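PDB 6LJ9: SUMO-1 cysteine protease S273R from African swine fever virus pig/Kenya/KEN-50/1950, which probably cleaves the viral pp220 and pp62 polyprotein precursors into core-shell proteins as a cysteine protease and dampens host innate immune signalling. Local coordinates for residues B[147-159]-B[167-179]. Residues are numbered along the deposited sequence; the frame is centred on the assembly and turned at random.
Sequences KRPCNTFGCVLNT and KHWVAIFVDMRGD
H168 O takes two donors from T159: the backbone N at 3.0 Å and the hydroxyl OG1 at 3.2 Å. Threonine suits this spot because OG1, set between its own backbone N and carbonyl carbon (chi1 60°), turns back to that oxygen while CG2 packs on V170 CG2. Next door, the N158 amide oxygen can serve two donors: OD1 receives H168 N at 3.0 Å, 45° above the carbonyl plane, and also the N of D160. Both N and O of H168, the histidine assigned to the active site, are therefore bonded to the first strand's end, while its ring NE2 hydrogen-bonds to N187 OD1. The hydrogen-bonded antiparallel pairs are L157–V170, C155–I172 and F153–V174. On one face, V156 CG1 meets W169 CE3 at 3.6 Å and N158 CB lies over the indole toward its rim, beneath helix 232-244; on the other, branched L157 and I172 touch through CD2 and CD1. At the far end, R177's planar guanidinium meets both D175 oxygens side-on, NE to OD1 at 2.7 Å and NH2 to OD2, with T152 CG2 3.5 Å above its plane; R243 also pairs with D175. In this Ulp1-like fold, these bonds probably help fix H168's backbone, while W169's side chain lies about 4 Å from that of C232, the assigned nucleophile.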
ATOM      1  N   LYS B 147       1.949 -15.963   0.464  1.00 20.92           N
ATOM      2  CA  LYS B 147       2.862 -15.588  -0.609  1.00 29.35           C
ATOM      3  C   LYS B 147       2.235 -14.443  -1.389  1.00 31.59           C
ATOM      4  O   LYS B 147       1.134 -14.588  -1.932  1.00 41.33           O
ATOM      5  CB  LYS B 147       3.163 -16.770  -1.532  1.00 30.12           C
ATOM      6  CG  LYS B 147       3.777 -17.958  -0.822  1.00 39.60           C
ATOM      7  CD  LYS B 147       4.785 -18.689  -1.698  1.00 40.14           C
ATOM      8  CE  LYS B 147       4.172 -19.131  -3.014  1.00 46.70           C
ATOM      9  NZ  LYS B 147       4.735 -20.432  -3.477  1.00 59.71           N
ATOM     10  N   ARG B 148       2.934 -13.311  -1.442  1.00 27.07           N
ATOM     11  CA  ARG B 148       2.407 -12.107  -2.069  1.00 20.94           C
ATOM     12  C   ARG B 148       3.573 -11.228  -2.485  1.00 33.48           C
ATOM     13  O   ARG B 148       4.634 -11.273  -1.849  1.00 29.96           O
ATOM     14  CB  ARG B 148       1.478 -11.349  -1.110  1.00 17.41           C
ATOM     15  CG  ARG B 148       2.176 -10.840   0.139  1.00 21.17           C
ATOM     16  CD  ARG B 148       1.200 -10.190   1.103  1.00 27.07           C
ATOM     17  NE  ARG B 148       1.894  -9.517   2.197  1.00 17.81           N
ATOM     18  CZ  ARG B 148       1.284  -8.926   3.220  1.00 25.96           C
ATOM     19  NH1 ARG B 148      -0.040  -8.927   3.298  1.00 24.72           N
ATOM     20  NH2 ARG B 148       2.000  -8.336   4.167  1.00 19.81           N
ATOM     21  N   PRO B 149       3.422 -10.432  -3.545  1.00 28.60           N
ATOM     22  CA  PRO B 149       4.512  -9.539  -3.960  1.00 30.55           C
ATOM     23  C   PRO B 149       4.720  -8.425  -2.944  1.00 26.18           C
ATOM     24  O   PRO B 149       3.785  -7.708  -2.583  1.00 37.25           O
ATOM     25  CB  PRO B 149       4.030  -8.994  -5.310  1.00 33.26           C
ATOM     26  CG  PRO B 149       2.543  -9.115  -5.251  1.00 29.52           C
ATOM     27  CD  PRO B 149       2.266 -10.358  -4.454  1.00 22.17           C
ATOM     28  N   CYS B 150       5.963  -8.286  -2.487  1.00 17.09           N
ATOM     29  CA  CYS B 150       6.338  -7.299  -1.484  1.00 14.81           C
ATOM     30  C   CYS B 150       7.471  -6.437  -2.023  1.00 25.95           C
ATOM     31  O   CYS B 150       8.458  -6.963  -2.550  1.00 33.35           O
ATOM     32  CB  CYS B 150       6.767  -7.979  -0.180  1.00 15.36           C
ATOM     33  SG  CYS B 150       5.505  -9.032   0.571  1.00 23.98           S
ATOM     34  N   ASN B 151       7.324  -5.118  -1.895  1.00 19.92           N
ATOM     35  CA  ASN B 151       8.370  -4.170  -2.258  1.00 27.40           C
ATOM     36  C   ASN B 151       9.036  -3.545  -1.037  1.00 25.35           C
ATOM     37  O   ASN B 151       9.792  -2.578  -1.178  1.00 25.14           O
ATOM     38  CB  ASN B 151       7.815  -3.080  -3.181  1.00 21.61           C
ATOM     39  CG  ASN B 151       6.581  -2.395  -2.616  1.00 28.32           C
ATOM     40  OD1 ASN B 151       6.271  -2.516  -1.432  1.00 30.20           O
ATOM     41  ND2 ASN B 151       5.875  -1.663  -3.471  1.00 31.71           N
ATOM     42  N   THR B 152       8.769  -4.070   0.158  1.00 18.14           N
ATOM     43  CA  THR B 152       9.470  -3.667   1.367  1.00 12.38           C
ATOM     44  C   THR B 152       9.786  -4.904   2.195  1.00 19.52           C
ATOM     45  O   THR B 152       9.006  -5.860   2.237  1.00 23.63           O
ATOM     46  CB  THR B 152       8.662  -2.670   2.217  1.00 20.60           C
ATOM     47  OG1 THR B 152       7.316  -3.137   2.366  1.00 23.71           O
ATOM     48  CG2 THR B 152       8.655  -1.293   1.576  1.00 17.90           C
ATOM     49  N   PHE B 153      10.943  -4.872   2.850  1.00 25.60           N
ATOM     50  CA  PHE B 153      11.424  -5.973   3.672  1.00 19.47           C
ATOM     51  C   PHE B 153      11.901  -5.420   5.005  1.00 22.11           C
ATOM     52  O   PHE B 153      12.606  -4.407   5.047  1.00 24.77           O
ATOM     53  CB  PHE B 153      12.558  -6.732   2.964  1.00 25.69           C
ATOM     54  CG  PHE B 153      13.134  -7.865   3.766  1.00 19.69           C
ATOM     55  CD1 PHE B 153      14.225  -7.660   4.597  1.00 26.00           C
ATOM     56  CD2 PHE B 153      12.597  -9.137   3.679  1.00 26.20           C
ATOM     57  CE1 PHE B 153      14.760  -8.699   5.333  1.00 24.66           C
ATOM     58  CE2 PHE B 153      13.130 -10.181   4.412  1.00 27.52           C
ATOM     59  CZ  PHE B 153      14.212  -9.962   5.240  1.00 17.49           C
ATOM     60  N   GLY B 154      11.516  -6.083   6.092  1.00 22.55           N
ATOM     61  CA  GLY B 154      11.870  -5.608   7.414  1.00 14.76           C
ATOM     62  C   GLY B 154      12.281  -6.710   8.367  1.00 22.43           C
ATOM     63  O   GLY B 154      11.677  -7.785   8.381  1.00 26.50           O
ATOM     64  N   CYS B 155      13.305  -6.449   9.175  1.00 22.62           N
ATOM     65  CA  CYS B 155      13.780  -7.439  10.127  1.00 17.05           C
ATOM     66  C   CYS B 155      14.515  -6.732  11.256  1.00 29.30           C
ATOM     67  O   CYS B 155      15.180  -5.716  11.041  1.00 32.93           O
ATOM     68  CB  CYS B 155      14.694  -8.468   9.453  1.00 34.31           C
ATOM     69  SG  CYS B 155      14.709 -10.082  10.258  1.00 75.92           S
ATOM     70  N   VAL B 156      14.375  -7.280  12.460  1.00 17.20           N
ATOM     71  CA  VAL B 156      15.076  -6.804  13.646  1.00 16.86           C
ATOM     72  C   VAL B 156      15.925  -7.950  14.171  1.00 23.91           C
ATOM     73  O   VAL B 156      15.417  -9.057  14.375  1.00 27.40           O
ATOM     74  CB  VAL B 156      14.098  -6.311  14.729  1.00 22.43           C
ATOM     75  CG1 VAL B 156      14.860  -5.821  15.949  1.00 20.32           C
ATOM     76  CG2 VAL B 156      13.195  -5.220  14.177  1.00 16.83           C
ATOM     77  N   LEU B 157      17.213  -7.689  14.389  1.00 22.32           N
ATOM     78  CA  LEU B 157      18.148  -8.729  14.788  1.00 29.72           C
ATOM     79  C   LEU B 157      18.947  -8.289  16.007  1.00 35.73           C
ATOM     80  O   LEU B 157      19.064  -7.099  16.310  1.00 37.54           O
ATOM     81  CB  LEU B 157      19.098  -9.103  13.642  1.00 36.25           C
ATOM     82  CG  LEU B 157      19.962  -8.003  13.031  1.00 43.40           C
ATOM     83  CD1 LEU B 157      21.417  -8.176  13.441  1.00 53.59           C
ATOM     84  CD2 LEU B 157      19.822  -8.006  11.521  1.00 44.74           C
ATOM     85  N   ASN B 158      19.501  -9.280  16.701  1.00 34.05           N
ATOM     86  CA  ASN B 158      20.281  -9.069  17.913  1.00 37.74           C
ATOM     87  C   ASN B 158      21.762  -9.165  17.569  1.00 41.90           C
ATOM     88  O   ASN B 158      22.210 -10.175  17.017  1.00 48.37           O
ATOM     89  CB  ASN B 158      19.907 -10.099  18.979  1.00 47.92           C
ATOM     90  CG  ASN B 158      20.461  -9.758  20.348  1.00 54.99           C
ATOM     91  OD1 ASN B 158      21.357  -8.925  20.482  1.00 62.60           O
ATOM     92  ND2 ASN B 158      19.929 -10.407  21.377  1.00 51.68           N
ATOM     93  N   THR B 159      22.518  -8.118  17.899  1.00 50.71           N
ATOM     94  CA  THR B 159      23.950  -8.073  17.635  1.00 50.36           C
ATOM     95  C   THR B 159      24.778  -8.695  18.751  1.00 52.88           C
ATOM     96  O   THR B 159      25.993  -8.478  18.797  1.00 53.31           O
ATOM     97  CB  THR B 159      24.403  -6.628  17.409  1.00 59.00           C
ATOM     98  OG1 THR B 159      24.115  -5.846  18.575  1.00 56.87           O
ATOM     99  CG2 THR B 159      23.690  -6.027  16.211  1.00 63.85           C
ATOM    100  N   LYS B 167      22.170  -8.088  24.817  1.00 83.76           N
ATOM    101  CA  LYS B 167      21.125  -7.922  23.814  1.00 75.83           C
ATOM    102  C   LYS B 167      21.092  -6.489  23.301  1.00 70.61           C
ATOM    103  O   LYS B 167      20.960  -5.541  24.081  1.00 48.02           O
ATOM    104  CB  LYS B 167      19.772  -8.306  24.409  1.00 69.25           C
ATOM    105  CG  LYS B 167      18.581  -7.904  23.556  1.00 64.16           C
ATOM    106  CD  LYS B 167      17.272  -8.192  24.274  1.00 63.56           C
ATOM    107  CE  LYS B 167      17.106  -9.677  24.548  1.00 68.63           C
ATOM    108  NZ  LYS B 167      15.813  -9.973  25.226  1.00 68.05           N
ATOM    109  N   HIS B 168      21.209  -6.333  21.983  1.00 66.57           N
ATOM    110  CA  HIS B 168      21.113  -5.028  21.337  1.00 62.61           C
ATOM    111  C   HIS B 168      20.410  -5.219  20.002  1.00 54.57           C
ATOM    112  O   HIS B 168      20.960  -5.847  19.092  1.00 46.28           O
ATOM    113  CB  HIS B 168      22.490  -4.392  21.143  1.00 58.70           C
ATOM    114  CG  HIS B 168      22.437  -2.987  20.627  1.00 63.32           C
ATOM    115  ND1 HIS B 168      22.226  -1.902  21.449  1.00 70.65           N
ATOM    116  CD2 HIS B 168      22.560  -2.493  19.373  1.00 68.39           C
ATOM    117  CE1 HIS B 168      22.226  -0.797  20.724  1.00 69.41           C
ATOM    118  NE2 HIS B 168      22.426  -1.128  19.461  1.00 70.73           N
ATOM    119  N   TRP B 169      19.198  -4.683  19.886  1.00 27.15           N
ATOM    120  CA  TRP B 169      18.418  -4.833  18.668  1.00 36.25           C
ATOM    121  C   TRP B 169      18.799  -3.770  17.647  1.00 36.06           C
ATOM    122  O   TRP B 169      18.953  -2.592  17.981  1.00 28.41           O
ATOM    123  CB  TRP B 169      16.923  -4.740  18.972  1.00 25.09           C
ATOM    124  CG  TRP B 169      16.425  -5.786  19.920  1.00 35.89           C
ATOM    125  CD1 TRP B 169      16.120  -5.621  21.240  1.00 32.42           C
ATOM    126  CD2 TRP B 169      16.168  -7.164  19.620  1.00 32.87           C
ATOM    127  NE1 TRP B 169      15.690  -6.808  21.778  1.00 33.20           N
ATOM    128  CE2 TRP B 169      15.711  -7.772  20.804  1.00 31.02           C
ATOM    129  CE3 TRP B 169      16.282  -7.940  18.463  1.00 25.72           C
ATOM    130  CZ2 TRP B 169      15.367  -9.122  20.867  1.00 27.35           C
ATOM    131  CZ3 TRP B 169      15.939  -9.278  18.526  1.00 21.34           C
ATOM    132  CH2 TRP B 169      15.489  -9.856  19.719  1.00 30.22           C
ATOM    133  N   VAL B 170      18.955  -4.198  16.395  1.00 24.33           N
ATOM    134  CA  VAL B 170      19.139  -3.295  15.267  1.00 26.26           C
ATOM    135  C   VAL B 170      18.159  -3.704  14.176  1.00 22.10           C
ATOM    136  O   VAL B 170      17.685  -4.842  14.127  1.00 24.92           O
ATOM    137  CB  VAL B 170      20.587  -3.298  14.728  1.00 29.24           C
ATOM    138  CG1 VAL B 170      21.562  -2.853  15.809  1.00 25.48           C
ATOM    139  CG2 VAL B 170      20.954  -4.673  14.207  1.00 18.95           C
ATOM    140  N   ALA B 171      17.854  -2.757  13.295  1.00 27.26           N
ATOM    141  CA  ALA B 171      16.859  -2.954  12.253  1.00 22.67           C
ATOM    142  C   ALA B 171      17.521  -3.060  10.885  1.00 25.91           C
ATOM    143  O   ALA B 171      18.566  -2.455  10.630  1.00 26.89           O
ATOM    144  CB  ALA B 171      15.839  -1.811  12.246  1.00 17.74           C
ATOM    145  N   ILE B 172      16.897  -3.845  10.007  1.00 20.89           N
ATOM    146  CA  ILE B 172      17.288  -3.954   8.607  1.00 20.01           C
ATOM    147  C   ILE B 172      16.043  -3.741   7.758  1.00 20.37           C
ATOM    148  O   ILE B 172      15.034  -4.428   7.946  1.00 28.38           O
ATOM    149  CB  ILE B 172      17.938  -5.315   8.284  1.00 26.41           C
ATOM    150  CG1 ILE B 172      19.372  -5.365   8.817  1.00 35.19           C
ATOM    151  CG2 ILE B 172      17.904  -5.586   6.784  1.00 25.86           C
ATOM    152  CD1 ILE B 172      20.195  -6.518   8.269  1.00 46.51           C
ATOM    153  N   PHE B 173      16.112  -2.787   6.832  1.00 19.61           N
ATOM    154  CA  PHE B 173      14.979  -2.438   5.987  1.00 21.91           C
ATOM    155  C   PHE B 173      15.431  -2.378   4.536  1.00 23.99           C
ATOM    156  O   PHE B 173      16.438  -1.736   4.223  1.00 19.03           O
ATOM    157  CB  PHE B 173      14.366  -1.099   6.410  1.00 20.26           C
ATOM    158  CG  PHE B 173      13.045  -0.809   5.760  1.00 14.81           C
ATOM    159  CD1 PHE B 173      11.880  -1.369   6.256  1.00 14.89           C
ATOM    160  CD2 PHE B 173      12.968   0.023   4.656  1.00 18.70           C
ATOM    161  CE1 PHE B 173      10.662  -1.107   5.661  1.00 25.27           C
ATOM    162  CE2 PHE B 173      11.752   0.289   4.055  1.00 14.24           C
ATOM    163  CZ  PHE B 173      10.597  -0.277   4.560  1.00 18.20           C
ATOM    164  N   VAL B 174      14.687  -3.047   3.661  1.00 18.75           N
ATOM    165  CA  VAL B 174      14.947  -3.046   2.226  1.00 21.07           C
ATOM    166  C   VAL B 174      13.776  -2.342   1.557  1.00 23.54           C
ATOM    167  O   VAL B 174      12.642  -2.837   1.584  1.00 18.35           O
ATOM    168  CB  VAL B 174      15.130  -4.465   1.673  1.00 22.13           C
ATOM    169  CG1 VAL B 174      15.333  -4.427   0.166  1.00 27.29           C
ATOM    170  CG2 VAL B 174      16.298  -5.155   2.359  1.00 20.19           C
ATOM    171  N   ASP B 175      14.043  -1.185   0.960  1.00 24.22           N
ATOM    172  CA  ASP B 175      13.014  -0.378   0.316  1.00 22.03           C
ATOM    173  C   ASP B 175      13.114  -0.588  -1.191  1.00 27.42           C
ATOM    174  O   ASP B 175      14.083  -0.152  -1.822  1.00 23.65           O
ATOM    175  CB  ASP B 175      13.172   1.095   0.687  1.00 20.61           C
ATOM    176  CG  ASP B 175      11.998   1.943   0.236  1.00 26.50           C
ATOM    177  OD1 ASP B 175      11.054   1.396  -0.371  1.00 27.17           O
ATOM    178  OD2 ASP B 175      12.020   3.165   0.495  1.00 37.33           O
HETATM  179  N   MSE B 176      12.118  -1.258  -1.760  1.00 13.90           N
HETATM  180  CA  MSE B 176      12.083  -1.522  -3.194  1.00 23.28           C
HETATM  181  C   MSE B 176      10.897  -0.816  -3.847  1.00 20.16           C
HETATM  182  O   MSE B 176      10.351  -1.288  -4.844  1.00 20.72           O
HETATM  183  CB  MSE B 176      12.013  -3.028  -3.456  1.00 16.97           C
HETATM  184  CG  MSE B 176      13.210  -3.805  -2.928  1.00 24.85           C
HETATM  185 SE   MSE B 176      12.916  -5.734  -2.905  0.76 31.36          SE
HETATM  186  CE  MSE B 176      11.657  -5.829  -1.420  1.00 27.86           C
ATOM    187  N   ARG B 177      10.505   0.321  -3.271  1.00 16.12           N
ATOM    188  CA  ARG B 177       9.388   1.106  -3.782  1.00 24.63           C
ATOM    189  C   ARG B 177       9.829   2.199  -4.746  1.00 25.67           C
ATOM    190  O   ARG B 177       9.122   2.489  -5.716  1.00 26.33           O
ATOM    191  CB  ARG B 177       8.610   1.738  -2.622  1.00 23.06           C
ATOM    192  CG  ARG B 177       7.925   0.745  -1.698  1.00 21.90           C
ATOM    193  CD  ARG B 177       7.445   1.427  -0.427  1.00 14.17           C
ATOM    194  NE  ARG B 177       8.557   1.996   0.330  1.00 14.63           N
ATOM    195  CZ  ARG B 177       8.441   2.536   1.537  1.00 20.42           C
ATOM    196  NH1 ARG B 177       7.257   2.580   2.133  1.00 18.67           N
ATOM    197  NH2 ARG B 177       9.508   3.029   2.153  1.00 12.94           N
ATOM    198  N   GLY B 178      10.981   2.820  -4.505  1.00 31.30           N
ATOM    199  CA  GLY B 178      11.404   3.970  -5.271  1.00 36.11           C
ATOM    200  C   GLY B 178      12.263   3.610  -6.467  1.00 46.95           C
ATOM    201  O   GLY B 178      12.512   2.442  -6.775  1.00 53.34           O
ATOM    202  N   ASP B 179      12.731   4.657  -7.150  1.00 30.93           N
ATOM    203  CA  ASP B 179      13.563   4.450  -8.327  1.00 20.46           C
ATOM    204  C   ASP B 179      14.964   3.991  -7.955  1.00 31.77           C
ATOM    205  O   ASP B 179      15.638   3.369  -8.784  1.00 40.29           O
ATOM    206  CB  ASP B 179      13.630   5.728  -9.167  1.00 38.77           C
ATOM    207  CG  ASP B 179      14.068   5.462 -10.602  1.00 51.88           C
ATOM    208  OD1 ASP B 179      13.527   4.529 -11.231  1.00 57.86           O
ATOM    209  OD2 ASP B 179      14.948   6.192 -11.104  1.00 53.90           O
TER